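PDB 4FXT: uncharacterized protein from Bacteroides ovatus, which is of unknown function but belongs to the DUF3823 family, pairing a transthyretin-like N-terminal domain with an E-set-like C-terminal beta-sandwich domain. Local coordinates for residues F99-S104 with T117-V122; A70-P75 with I92-Y97; V103-N108 with A179-K184; V130-G135 with L149-T154. One frame throughout, in Å; residues are numbered along the deposited sequence.

Contact 1 (F99-S104 with T117-V122); sequences FVRNVS and TINKVV
Arg-101 and Asn-119 meet because of their torsions: CG of Arg-101 is wedged between its own backbone N and carbonyl carbon (chi1 76°) and the chain bends again at chi3, while CG of Asn-119 stands beside its backbone N (chi1 -56°). The arginine thereby rises from the sheet and leans back toward Asn-119, setting its guanidinium edge near the amide oxygen. Arg-101 NE donates to Asn-119 OD1 at 2.8 Å, lying in the carbonyl plane of the amide, and NH2 adds a weak second bond to the same oxygen. The two flat groups are steeply inclined, 64° between planes. Asn-119 OD1 also lies at the edge of the Phe-99 ring, 3.9 Å from its CD2, and that ring is nearly coplanar with the amide. CE2 of Phe-99 lies over one face of the guanidinium, toward its rim. These side chains occupy one face of an antiparallel beta hairpin, strands 98-108 and 111-120, in the C-terminal domain. Phe-99 with Asn-119 and Arg-101 with Thr-117 are hydrogen-bonded pairs of it, each with two reciprocal backbone bonds; between them Val-100 and Ile-118 form a non-hydrogen-bonded pair and turn to the other face. Where the strand turns a corner at Asn-102, two waters link it to Thr-117 OG1, one through the Asn-102 carbonyl O and the other, weakly, through ND2. Arg-101 NH1 forms a salt bridge with Asp-17 of the N-terminal domain, and Asn-119 ND2 is bonded to Asp-158 OD1.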
loop_
_atom_site.group_PDB
_atom_site.type_symbol
_atom_site.label_atom_id
_atom_site.label_comp_id
_atom_site.label_asym_id
_atom_site.label_seq_id
_atom_site.Cartn_x
_atom_site.Cartn_y
_atom_site.Cartn_z
ATOM N N PHE A 99 -5.579 -6.080 -5.663
ATOM C CA PHE A 99 -5.828 -5.545 -4.327
ATOM C C PHE A 99 -5.770 -6.668 -3.284
ATOM O O PHE A 99 -6.248 -7.777 -3.542
ATOM C CB PHE A 99 -7.180 -4.813 -4.292
ATOM C CG PHE A 99 -7.577 -4.210 -2.959
ATOM C CD1 PHE A 99 -6.880 -3.120 -2.427
ATOM C CD2 PHE A 99 -8.682 -4.678 -2.272
ATOM C CE1 PHE A 99 -7.249 -2.555 -1.198
ATOM C CE2 PHE A 99 -9.069 -4.098 -1.057
ATOM C CZ PHE A 99 -8.353 -3.036 -0.527
ATOM N N VAL A 100 -5.139 -6.384 -2.125
ATOM C CA VAL A 100 -5.031 -7.351 -1.021
ATOM C C VAL A 100 -6.003 -6.952 0.093
ATOM O O VAL A 100 -5.873 -5.841 0.624
ATOM C CB VAL A 100 -3.579 -7.493 -0.460
ATOM C CG1 VAL A 100 -3.477 -8.733 0.437
ATOM C CG2 VAL A 100 -2.553 -7.602 -1.586
ATOM N N ARG A 101 -6.960 -7.834 0.443
ATOM C CA ARG A 101 -7.870 -7.559 1.601
ATOM C C ARG A 101 -8.019 -8.764 2.570
ATOM O O ARG A 101 -7.568 -9.890 2.309
ATOM C CB ARG A 101 -9.292 -7.152 1.161
ATOM C CG ARG A 101 -10.171 -8.312 0.658
ATOM C CD ARG A 101 -11.503 -7.781 0.207
ATOM N NE ARG A 101 -11.386 -6.989 -1.020
ATOM C CZ ARG A 101 -12.182 -5.972 -1.336
ATOM N NH1 ARG A 101 -13.108 -5.546 -0.475
ATOM N NH2 ARG A 101 -12.027 -5.339 -2.496
ATOM N N ASN A 102 -8.703 -8.488 3.694
ATOM C CA ASN A 102 -9.099 -9.426 4.756
ATOM C C ASN A 102 -7.880 -10.268 5.172
ATOM O O ASN A 102 -7.893 -11.505 5.152
ATOM C CB ASN A 102 -10.253 -10.276 4.261
ATOM C CG ASN A 102 -11.406 -9.472 3.623
ATOM O OD1 ASN A 102 -11.481 -8.229 3.681
ATOM N ND2 ASN A 102 -12.275 -10.160 2.881
ATOM N N VAL A 103 -6.829 -9.549 5.577
ATOM C CA VAL A 103 -5.525 -10.090 5.929
ATOM C C VAL A 103 -5.400 -10.244 7.448
ATOM O O VAL A 103 -5.686 -9.322 8.188
ATOM C CB VAL A 103 -4.421 -9.170 5.359
ATOM C CG1 VAL A 103 -3.043 -9.679 5.727
ATOM C CG2 VAL A 103 -4.555 -9.059 3.843
ATOM N N SER A 104 -4.977 -11.429 7.891
ATOM C CA SER A 104 -4.780 -11.798 9.285
ATOM C C SER A 104 -3.549 -12.670 9.422
ATOM O O SER A 104 -3.207 -13.403 8.498
ATOM C CB SER A 104 -6.002 -12.507 9.849
ATOM O OG SER A 104 -6.331 -13.631 9.056
ATOM N N THR A 117 -6.868 -12.455 0.990
ATOM C CA THR A 117 -7.670 -12.500 -0.219
ATOM C C THR A 117 -7.061 -11.529 -1.222
ATOM O O THR A 117 -6.544 -10.465 -0.837
ATOM C CB THR A 117 -9.118 -12.179 0.136
ATOM O OG1 THR A 117 -9.527 -13.042 1.209
ATOM C CG2 THR A 117 -10.066 -12.293 -1.068
ATOM N N ILE A 118 -7.086 -11.911 -2.509
ATOM C CA ILE A 118 -6.499 -11.121 -3.618
ATOM C C ILE A 118 -7.521 -10.962 -4.702
ATOM O O ILE A 118 -8.144 -11.943 -5.122
ATOM C CB ILE A 118 -5.194 -11.752 -4.173
ATOM C CG1 ILE A 118 -4.136 -11.918 -3.033
ATOM C CG2 ILE A 118 -4.637 -10.941 -5.351
ATOM C CD1 ILE A 118 -2.894 -12.673 -3.406
ATOM N N ASN A 119 -7.696 -9.718 -5.171
ATOM C CA ASN A 119 -8.627 -9.385 -6.259
ATOM C C ASN A 119 -7.889 -8.878 -7.480
ATOM O O ASN A 119 -6.916 -8.142 -7.329
ATOM C CB ASN A 119 -9.622 -8.323 -5.791
ATOM C CG ASN A 119 -10.432 -8.674 -4.545
ATOM O OD1 ASN A 119 -10.487 -7.893 -3.563
ATOM N ND2 ASN A 119 -11.027 -9.875 -4.516
ATOM N N LYS A 120 -8.321 -9.271 -8.679
ATOM C CA LYS A 120 -7.768 -8.723 -9.921
ATOM C C LYS A 120 -8.735 -7.631 -10.321
ATOM O O LYS A 120 -9.870 -7.939 -10.720
ATOM C CB LYS A 120 -7.538 -9.799 -10.991
ATOM C CG LYS A 120 -6.941 -9.292 -12.310
ATOM C CD LYS A 120 -6.759 -10.448 -13.274
ATOM C CE LYS A 120 -6.324 -9.997 -14.615
ATOM N NZ LYS A 120 -6.068 -11.155 -15.506
ATOM N N VAL A 121 -8.355 -6.361 -10.055
ATOM C CA VAL A 121 -9.221 -5.191 -10.263
ATOM C C VAL A 121 -9.128 -4.727 -11.752
ATOM O O VAL A 121 -10.169 -4.452 -12.350
ATOM C CB VAL A 121 -8.830 -4.075 -9.269
ATOM C CG1 VAL A 121 -9.726 -2.847 -9.414
ATOM C CG2 VAL A 121 -8.863 -4.591 -7.833
ATOM N N VAL A 122 -7.894 -4.670 -12.335
ATOM C CA VAL A 122 -7.611 -4.307 -13.741
ATOM C C VAL A 122 -7.464 -5.598 -14.555
ATOM O O VAL A 122 -6.466 -6.302 -14.390
ATOM C CB VAL A 122 -6.365 -3.405 -13.868
ATOM C CG1 VAL A 122 -6.085 -3.057 -15.326
ATOM C CG2 VAL A 122 -6.518 -2.139 -13.026
HETATM O O HOH W 1 -12.346 -12.666 1.082
HETATM O O HOH W 2 -8.914 -13.529 3.785
#

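Contact 2 (A70-P75 with I92-Y97)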
loop_
_atom_site.group_PDB
_atom_site.type_symbol
_atom_site.label_atom_id
_atom_site.label_comp_id
_atom_site.label_asym_id
_atom_site.label_seq_id
_atom_site.Cartn_x
_atom_site.Cartn_y
_atom_site.Cartn_z
ATOM N N ALA A 70 3.424 4.199 -8.392
ATOM C CA ALA A 70 2.344 3.680 -7.542
ATOM C C ALA A 70 1.658 2.409 -8.151
ATOM O O ALA A 70 1.461 2.339 -9.380
ATOM C CB ALA A 70 1.308 4.758 -7.328
ATOM N N PRO A 71 1.283 1.413 -7.305
ATOM C CA PRO A 71 0.690 0.173 -7.837
ATOM C C PRO A 71 -0.820 0.291 -8.188
ATOM O O PRO A 71 -1.609 -0.657 -7.984
ATOM C CB PRO A 71 0.893 -0.814 -6.704
ATOM C CG PRO A 71 0.838 0.037 -5.458
ATOM C CD PRO A 71 1.506 1.325 -5.846
ATOM N N TRP A 72 -1.197 1.399 -8.827
ATOM C CA TRP A 72 -2.550 1.617 -9.300
ATOM C C TRP A 72 -2.530 2.350 -10.628
ATOM O O TRP A 72 -1.474 2.855 -11.023
ATOM C CB TRP A 72 -3.382 2.390 -8.274
ATOM C CG TRP A 72 -2.742 3.631 -7.723
ATOM C CD1 TRP A 72 -2.588 4.835 -8.351
ATOM C CD2 TRP A 72 -2.325 3.830 -6.365
ATOM N NE1 TRP A 72 -1.983 5.735 -7.502
ATOM C CE2 TRP A 72 -1.844 5.153 -6.265
ATOM C CE3 TRP A 72 -2.279 3.001 -5.224
ATOM C CZ2 TRP A 72 -1.335 5.671 -5.063
ATOM C CZ3 TRP A 72 -1.741 3.502 -4.050
ATOM C CH2 TRP A 72 -1.299 4.829 -3.968
ATOM N N GLU A 73 -3.692 2.401 -11.326
ATOM C CA GLU A 73 -3.812 3.124 -12.580
ATOM C C GLU A 73 -3.471 4.584 -12.373
ATOM O O GLU A 73 -3.924 5.193 -11.398
ATOM C CB GLU A 73 -5.205 2.987 -13.188
ATOM C CG GLU A 73 -5.531 1.610 -13.720
ATOM C CD GLU A 73 -6.836 1.535 -14.491
ATOM O OE1 GLU A 73 -7.783 2.291 -14.168
ATOM O OE2 GLU A 73 -6.898 0.713 -15.433
ATOM N N ARG A 74 -2.657 5.121 -13.291
ATOM C CA ARG A 74 -2.167 6.495 -13.257
ATOM C C ARG A 74 -2.542 7.237 -14.568
ATOM O O ARG A 74 -1.651 7.525 -15.376
ATOM C CB ARG A 74 -0.637 6.486 -13.027
ATOM C CG ARG A 74 -0.222 5.965 -11.646
ATOM C CD ARG A 74 1.078 5.186 -11.695
ATOM N NE ARG A 74 0.896 3.886 -12.339
ATOM C CZ ARG A 74 1.870 3.022 -12.603
ATOM N NH1 ARG A 74 3.128 3.320 -12.314
ATOM N NH2 ARG A 74 1.597 1.866 -13.195
ATOM N N PRO A 75 -3.850 7.589 -14.770
ATOM C CA PRO A 75 -4.223 8.326 -15.991
ATOM C C PRO A 75 -3.790 9.791 -15.930
ATOM O O PRO A 75 -3.958 10.462 -14.901
ATOM C CB PRO A 75 -5.744 8.205 -16.045
ATOM C CG PRO A 75 -6.171 7.910 -14.656
ATOM C CD PRO A 75 -5.023 7.347 -13.897
ATOM N N ILE A 92 -8.414 10.203 -2.035
ATOM C CA ILE A 92 -8.168 10.103 -3.475
ATOM C C ILE A 92 -8.493 8.686 -3.945
ATOM O O ILE A 92 -7.755 7.752 -3.637
ATOM C CB ILE A 92 -6.714 10.512 -3.864
ATOM C CG1 ILE A 92 -6.344 11.911 -3.309
ATOM C CG2 ILE A 92 -6.467 10.411 -5.372
ATOM C CD1 ILE A 92 -7.255 13.105 -3.767
ATOM N N PRO A 93 -9.579 8.505 -4.728
ATOM C CA PRO A 93 -9.886 7.160 -5.216
ATOM C C PRO A 93 -8.830 6.724 -6.234
ATOM O O PRO A 93 -8.432 7.494 -7.142
ATOM C CB PRO A 93 -11.287 7.310 -5.817
ATOM C CG PRO A 93 -11.381 8.727 -6.208
ATOM C CD PRO A 93 -10.563 9.495 -5.221
ATOM N N VAL A 94 -8.295 5.530 -5.983
ATOM C CA VAL A 94 -7.321 4.899 -6.849
ATOM C C VAL A 94 -7.934 3.567 -7.307
ATOM O O VAL A 94 -8.940 3.116 -6.729
ATOM C CB VAL A 94 -5.917 4.738 -6.206
ATOM C CG1 VAL A 94 -5.306 6.091 -5.877
ATOM C CG2 VAL A 94 -5.936 3.810 -4.983
ATOM N N THR A 95 -7.361 2.966 -8.374
ATOM C CA THR A 95 -7.826 1.677 -8.870
ATOM C C THR A 95 -6.544 0.785 -8.983
ATOM O O THR A 95 -5.804 0.862 -9.973
ATOM C CB THR A 95 -8.676 1.804 -10.183
ATOM O OG1 THR A 95 -7.857 2.187 -11.283
ATOM C CG2 THR A 95 -9.895 2.750 -10.033
ATOM N N PRO A 96 -6.250 -0.018 -7.925
ATOM C CA PRO A 96 -5.082 -0.917 -7.979
ATOM C C PRO A 96 -5.223 -1.983 -9.071
ATOM O O PRO A 96 -6.347 -2.274 -9.509
ATOM C CB PRO A 96 -5.057 -1.573 -6.587
ATOM C CG PRO A 96 -6.136 -0.959 -5.807
ATOM C CD PRO A 96 -7.054 -0.254 -6.706
ATOM N N TYR A 97 -4.086 -2.554 -9.534
ATOM C CA TYR A 97 -4.153 -3.592 -10.563
ATOM C C TYR A 97 -4.664 -4.866 -9.893
ATOM O O TYR A 97 -5.638 -5.486 -10.342
ATOM C CB TYR A 97 -2.803 -3.765 -11.251
ATOM C CG TYR A 97 -2.346 -2.486 -11.928
ATOM C CD1 TYR A 97 -2.910 -2.071 -13.129
ATOM C CD2 TYR A 97 -1.333 -1.699 -11.377
ATOM C CE1 TYR A 97 -2.516 -0.883 -13.742
ATOM C CE2 TYR A 97 -0.916 -0.522 -11.991
ATOM C CZ TYR A 97 -1.509 -0.121 -13.181
ATOM O OH TYR A 97 -1.117 1.019 -13.846
HETATM O O HOH W 3 -2.491 3.617 -15.706
#
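The backbones of Trp-72 and Pro-96 come together in a single bridge, with CA atoms 3.8 Å apart and the touching parts running about 120° to one another; Glu-73 N donates to Thr-95 O at 2.9 Å, and a weak bond joins Tyr-97 N to Pro-71 O. Val-94 lies over the Trp-72 indole, its CG1 3.6 Å from the centroid of the five-membered ring and almost on the ring normal, a CH-pi contact; CG2 reaches the six-membered ring near CE3. Ala-70 CB and Pro-71 CD cover the opposite face, which leaves the indole sandwiched between aliphatic groups. A chi1 of 49° tucks the indole of Trp-72 over its own backbone, facing Val-94. The contact packs the loop between strands 60-68 and 79-84 against the chain leaving strand 88-93, in the transthyretin-like N-terminal part of the chain, close to where it leads into strand 98-108. One residue along from the bridge on each chain, Thr-95 OG1 donates to Glu-73 OE1, approaching from above the carboxylate plane. At Tyr-97, Arg-74 NH2 donates to the OH at 2.9 Å, nearly straight at 174° and in the guanidinium plane, with the phenol ring turned steeply against that plane. The guanidinium is held further by Gly-68 O, which accepts from NH1, and by a weak bond from NE to Trp-72 O.

Contact 3 (V103-N108 with A179-K184); sequences VSFAKN and ARVGVK
Phe-105 leaves its strand with CB directed toward strand 176-185, and a chi1 of -56°, with CG opposite the carbonyl carbon, brings the ring flat over Ala-179. The methyl CB of Ala-179 lies 3.5 Å from the ring centroid, 5° off the normal, so this CH-pi contact falls on the middle of the face and CG, CD1 and CD2 of Phe-105 are all within 3.8 Å of it. Farther out the two edges of the ring differ. Phe-105 CE2 passes the neighbouring backbone, 3.6 Å from Ala-179 O, whereas CE1 leans toward the methyl CG2 of Val-181. At the tip, Phe-105 CZ is 3.7 Å from Val-181 CG2 and 3.6 Å from Arg-180 N, so the ring end rests where the backbone passes from Ala-179 to Val-181. Val-103, two residues earlier on the same side of its strand, extends the apolar patch: its CG1 meets Val-181 CG2 at 4.0 Å. Val-181 CG2 is thus shared between the valine and the phenylalanine. Arg-180 turns the other way, with its guanidinium bonded to Val-23 O, Ser-194 O and Thr-140 O. The strands are too far apart to pair, their axes approaching to 8.1 Å with directions 137° apart; this is face-to-face packing of two sheets in a beta sandwich, consistent with the E-set relationship of this domain. Within its own sheet strand 98-108 lies beside 111-120, whose Ile-112 and Ala-114 also touch Phe-105, while strand 176-185 runs between 127-135 and 192-200, from which Ile-197 and Val-199 reach the same ring.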
loop_
_atom_site.group_PDB
_atom_site.type_symbol
_atom_site.label_atom_id
_atom_site.label_comp_id
_atom_site.label_asym_id
_atom_site.label_seq_id
_atom_site.Cartn_x
_atom_site.Cartn_y
_atom_site.Cartn_z
ATOM N N VAL A 103 -6.829 -9.549 5.577
ATOM C CA VAL A 103 -5.525 -10.090 5.929
ATOM C C VAL A 103 -5.400 -10.244 7.448
ATOM O O VAL A 103 -5.686 -9.322 8.188
ATOM C CB VAL A 103 -4.421 -9.170 5.359
ATOM C CG1 VAL A 103 -3.043 -9.679 5.727
ATOM C CG2 VAL A 103 -4.555 -9.059 3.843
ATOM N N SER A 104 -4.977 -11.429 7.891
ATOM C CA SER A 104 -4.780 -11.798 9.285
ATOM C C SER A 104 -3.549 -12.670 9.422
ATOM O O SER A 104 -3.207 -13.403 8.498
ATOM C CB SER A 104 -6.002 -12.507 9.849
ATOM O OG SER A 104 -6.331 -13.631 9.056
ATOM N N PHE A 105 -2.855 -12.550 10.563
ATOM C CA PHE A 105 -1.645 -13.308 10.850
ATOM C C PHE A 105 -1.700 -13.917 12.240
ATOM O O PHE A 105 -2.332 -13.350 13.150
ATOM C CB PHE A 105 -0.402 -12.427 10.735
ATOM C CG PHE A 105 -0.216 -11.724 9.418
ATOM C CD1 PHE A 105 0.399 -12.367 8.352
ATOM C CD2 PHE A 105 -0.625 -10.411 9.250
ATOM C CE1 PHE A 105 0.581 -11.706 7.125
ATOM C CE2 PHE A 105 -0.451 -9.755 8.024
ATOM C CZ PHE A 105 0.159 -10.402 6.972
ATOM N N ALA A 106 -1.029 -15.077 12.408
ATOM C CA ALA A 106 -0.962 -15.772 13.679
ATOM C C ALA A 106 0.321 -16.550 13.809
ATOM O O ALA A 106 0.779 -17.149 12.850
ATOM C CB ALA A 106 -2.147 -16.709 13.820
ATOM N N LYS A 107 0.908 -16.548 14.991
ATOM C CA LYS A 107 2.099 -17.353 15.267
ATOM C C LYS A 107 1.626 -18.778 15.542
ATOM O O LYS A 107 0.692 -18.971 16.325
ATOM C CB LYS A 107 2.950 -16.770 16.434
ATOM C CG LYS A 107 4.108 -17.661 16.882
ATOM C CD LYS A 107 4.734 -17.156 18.185
ATOM C CE LYS A 107 5.718 -18.093 18.861
ATOM N NZ LYS A 107 6.951 -18.329 18.054
ATOM N N ASN A 108 2.211 -19.749 14.831
ATOM C CA ASN A 108 1.958 -21.179 14.982
ATOM C C ASN A 108 3.308 -21.852 14.938
ATOM O O ASN A 108 3.874 -22.023 13.853
ATOM C CB ASN A 108 0.962 -21.705 13.936
ATOM C CG ASN A 108 -0.461 -21.233 14.176
ATOM O OD1 ASN A 108 -0.981 -21.261 15.314
ATOM N ND2 ASN A 108 -1.161 -20.875 13.100
ATOM N N ALA A 179 4.095 -8.074 10.027
ATOM C CA ALA A 179 3.851 -8.977 8.912
ATOM C C ALA A 179 3.042 -8.290 7.869
ATOM O O ALA A 179 2.235 -7.415 8.205
ATOM C CB ALA A 179 3.146 -10.223 9.391
ATOM N N ARG A 180 3.248 -8.666 6.599
ATOM C CA ARG A 180 2.558 -7.999 5.495
ATOM C C ARG A 180 2.513 -8.865 4.231
ATOM O O ARG A 180 3.433 -9.641 3.978
ATOM C CB ARG A 180 3.314 -6.688 5.193
ATOM C CG ARG A 180 2.444 -5.582 4.699
ATOM C CD ARG A 180 3.249 -4.329 4.542
ATOM N NE ARG A 180 2.399 -3.232 4.093
ATOM C CZ ARG A 180 2.849 -2.113 3.544
ATOM N NH1 ARG A 180 4.147 -1.952 3.320
ATOM N NH2 ARG A 180 1.999 -1.172 3.154
ATOM N N VAL A 181 1.469 -8.692 3.422
ATOM C CA VAL A 181 1.266 -9.437 2.173
ATOM C C VAL A 181 1.326 -8.441 1.021
ATOM O O VAL A 181 0.691 -7.389 1.110
ATOM C CB VAL A 181 -0.064 -10.259 2.168
ATOM C CG1 VAL A 181 -0.210 -11.065 0.895
ATOM C CG2 VAL A 181 -0.175 -11.172 3.376
ATOM N N GLY A 182 2.088 -8.770 -0.032
ATOM C CA GLY A 182 2.250 -7.922 -1.209
ATOM C C GLY A 182 1.954 -8.648 -2.492
ATOM O O GLY A 182 2.333 -9.800 -2.628
ATOM N N VAL A 183 1.289 -8.012 -3.448
ATOM C CA VAL A 183 1.062 -8.633 -4.773
ATOM C C VAL A 183 1.608 -7.664 -5.836
ATOM O O VAL A 183 1.257 -6.485 -5.804
ATOM C CB VAL A 183 -0.418 -9.066 -5.072
ATOM C CG1 VAL A 183 -1.400 -7.932 -4.831
ATOM C CG2 VAL A 183 -0.585 -9.609 -6.482
ATOM N N LYS A 184 2.480 -8.164 -6.751
ATOM C CA LYS A 184 3.047 -7.360 -7.843
ATOM C C LYS A 184 2.479 -7.771 -9.197
ATOM O O LYS A 184 2.408 -8.967 -9.500
ATOM C CB LYS A 184 4.563 -7.461 -7.891
ATOM C CG LYS A 184 5.108 -6.404 -8.836
ATOM C CD LYS A 184 6.573 -6.469 -9.058
ATOM C CE LYS A 184 6.988 -5.401 -10.010
ATOM N NZ LYS A 184 6.366 -5.552 -11.325
#

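Contact 4 (V130-G135 with L149-T154)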
loop_
_atom_site.group_PDB
_atom_site.type_symbol
_atom_site.label_atom_id
_atom_site.label_comp_id
_atom_site.label_asym_id
_atom_site.label_seq_id
_atom_site.Cartn_x
_atom_site.Cartn_y
_atom_site.Cartn_z
ATOM N N VAL A 130 3.290 -13.024 -5.544
ATOM C CA VAL A 130 2.660 -12.759 -4.268
ATOM C C VAL A 130 3.719 -13.050 -3.220
ATOM O O VAL A 130 4.372 -14.083 -3.293
ATOM C CB VAL A 130 1.346 -13.523 -4.054
ATOM C CG1 VAL A 130 0.749 -13.198 -2.683
ATOM C CG2 VAL A 130 0.359 -13.191 -5.168
ATOM N N GLY A 131 3.904 -12.133 -2.286
ATOM C CA GLY A 131 4.877 -12.280 -1.213
ATOM C C GLY A 131 4.345 -12.027 0.184
ATOM O O GLY A 131 3.451 -11.204 0.369
ATOM N N ILE A 132 4.869 -12.777 1.167
ATOM C CA ILE A 132 4.637 -12.594 2.598
ATOM C C ILE A 132 5.941 -12.057 3.157
ATOM O O ILE A 132 6.995 -12.624 2.873
ATOM C CB ILE A 132 4.106 -13.831 3.381
ATOM C CG1 ILE A 132 2.803 -14.408 2.797
ATOM C CG2 ILE A 132 3.936 -13.534 4.876
ATOM C CD1 ILE A 132 3.047 -15.467 1.963
ATOM N N TYR A 133 5.883 -10.946 3.909
ATOM C CA TYR A 133 7.080 -10.307 4.454
ATOM C C TYR A 133 6.983 -10.188 5.972
ATOM O O TYR A 133 5.895 -9.949 6.502
ATOM C CB TYR A 133 7.253 -8.931 3.807
ATOM C CG TYR A 133 7.265 -9.012 2.290
ATOM C CD1 TYR A 133 8.401 -9.433 1.605
ATOM C CD2 TYR A 133 6.136 -8.688 1.543
ATOM C CE1 TYR A 133 8.399 -9.576 0.218
ATOM C CE2 TYR A 133 6.133 -8.795 0.156
ATOM C CZ TYR A 133 7.268 -9.246 -0.503
ATOM O OH TYR A 133 7.283 -9.420 -1.867
ATOM N N LEU A 134 8.110 -10.424 6.660
ATOM C CA LEU A 134 8.275 -10.245 8.111
ATOM C C LEU A 134 9.369 -9.241 8.348
ATOM O O LEU A 134 10.429 -9.369 7.735
ATOM C CB LEU A 134 8.577 -11.557 8.879
ATOM C CG LEU A 134 7.614 -12.782 8.723
ATOM C CD1 LEU A 134 8.147 -13.967 9.462
ATOM C CD2 LEU A 134 6.192 -12.471 9.177
ATOM N N GLY A 135 9.105 -8.232 9.184
ATOM C CA GLY A 135 10.056 -7.168 9.502
ATOM C C GLY A 135 10.146 -6.832 10.976
ATOM O O GLY A 135 9.250 -7.188 11.750
ATOM N N LEU A 149 8.664 -14.637 1.544
ATOM C CA LEU A 149 8.143 -15.869 0.961
ATOM C C LEU A 149 7.521 -15.519 -0.373
ATOM O O LEU A 149 6.607 -14.706 -0.399
ATOM C CB LEU A 149 7.151 -16.520 1.927
ATOM C CG LEU A 149 6.631 -17.885 1.547
ATOM C CD1 LEU A 149 7.768 -18.890 1.423
ATOM C CD2 LEU A 149 5.665 -18.367 2.588
ATOM N N LYS A 150 8.089 -15.999 -1.482
ATOM C CA LYS A 150 7.565 -15.715 -2.821
ATOM C C LYS A 150 6.693 -16.910 -3.232
ATOM O O LYS A 150 7.188 -18.032 -3.310
ATOM C CB LYS A 150 8.703 -15.429 -3.804
ATOM C CG LYS A 150 9.602 -14.250 -3.398
ATOM C CD LYS A 150 10.817 -13.966 -4.325
ATOM C CE LYS A 150 10.511 -13.399 -5.691
ATOM N NZ LYS A 150 11.754 -13.098 -6.456
ATOM N N LEU A 151 5.385 -16.691 -3.403
ATOM C CA LEU A 151 4.403 -17.745 -3.662
ATOM C C LEU A 151 4.140 -18.012 -5.177
ATOM O O LEU A 151 3.402 -18.970 -5.528
ATOM C CB LEU A 151 3.068 -17.339 -3.006
ATOM C CG LEU A 151 3.049 -17.062 -1.508
ATOM C CD1 LEU A 151 1.705 -16.638 -1.075
ATOM C CD2 LEU A 151 3.435 -18.278 -0.719
ATOM N N GLY A 152 4.701 -17.165 -6.054
ATOM C CA GLY A 152 4.474 -17.300 -7.486
ATOM C C GLY A 152 3.335 -16.421 -7.948
ATOM O O GLY A 152 2.963 -15.477 -7.253
ATOM N N ASN A 153 2.768 -16.710 -9.111
ATOM C CA ASN A 153 1.775 -15.852 -9.709
ATOM C C ASN A 153 0.523 -16.588 -10.128
ATOM O O ASN A 153 -0.096 -16.175 -11.113
ATOM C CB ASN A 153 2.407 -15.216 -10.934
ATOM C CG ASN A 153 2.800 -16.148 -12.079
ATOM O OD1 ASN A 153 2.808 -17.386 -11.981
ATOM N ND2 ASN A 153 3.101 -15.554 -13.222
ATOM N N THR A 154 0.151 -17.694 -9.427
ATOM C CA THR A 154 -1.053 -18.484 -9.748
ATOM C C THR A 154 -1.916 -18.628 -8.480
ATOM O O THR A 154 -2.695 -19.575 -8.351
ATOM C CB THR A 154 -0.698 -19.857 -10.351
ATOM O OG1 THR A 154 0.042 -20.613 -9.386
ATOM C CG2 THR A 154 0.051 -19.762 -11.690
#
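Ile-132 lays its CD1 against the isopropyl end of Leu-151, 3.5 Å from CD1 and within reach of CG and CD2 as well. These side chains belong to the antiparallel beta hairpin of strands 127-135 and 147-150, at the edge of a four-stranded sheet in the E-set-like domain. Ile-132 CD1 also touches Leu-149 CD2 at 4.0 Å, so a single methyl bridges two leucines that flank Lys-150. Ile-132 turns CG1 away from its carbonyl carbon (chi1 -56°), and chi2 near 97° then swings CD1 across to the neighbouring chain. Leu-151 reaches further along with its CD1, which meets Val-130 CG1 at 3.9 Å; its CB and CG pass over the carbonyl O of Val-130. Ile-132 and Leu-149 form a hydrogen-bonded pair, N to O in both directions, and Gly-131 with Lys-150 is the non-hydrogen-bonded pair beside it. Gly-131 has no side chain on its face of the sheet, where Tyr-133 OH lies close to its CA; the glycine CA also makes a CA-H...O contact with Leu-149 O. The apolar cluster continues into the sandwich, since Ile-132 packs on Ala-163 and Ile-165 of strand 160-166, and Leu-151 on Phe-116 of strand 111-120. Gly-152, which follows, has positive phi, and its N is bonded to Asn-129 OD1. Val-130 N makes a weak bond to Gly-152 O, while Val-130 O accepts from Leu-151 N at 2.8 Å (N-H...O 177°).

Overall arrangement
From the N terminus, contact 2 closes first, holding the loop after strand 60-68 against residues 92-97, which lead on to strand 98-108. The chain then enters that strand, where contact 1 closes the first hairpin of the C-terminal domain; Val-121 N and Val-122 N there probably bond to Tyr-97 O, joining contacts 1 and 2 across the domain boundary. Contact 3 starts on the same strand, sharing Val-103 and Ser-104, and spans some 70 residues to unite the two sheets. Contact 4, a second hairpin, falls wholly within that span, and its strand 127-135 pairs with strand 176-185 of contact 3. Contacts 2 and 4 do not touch.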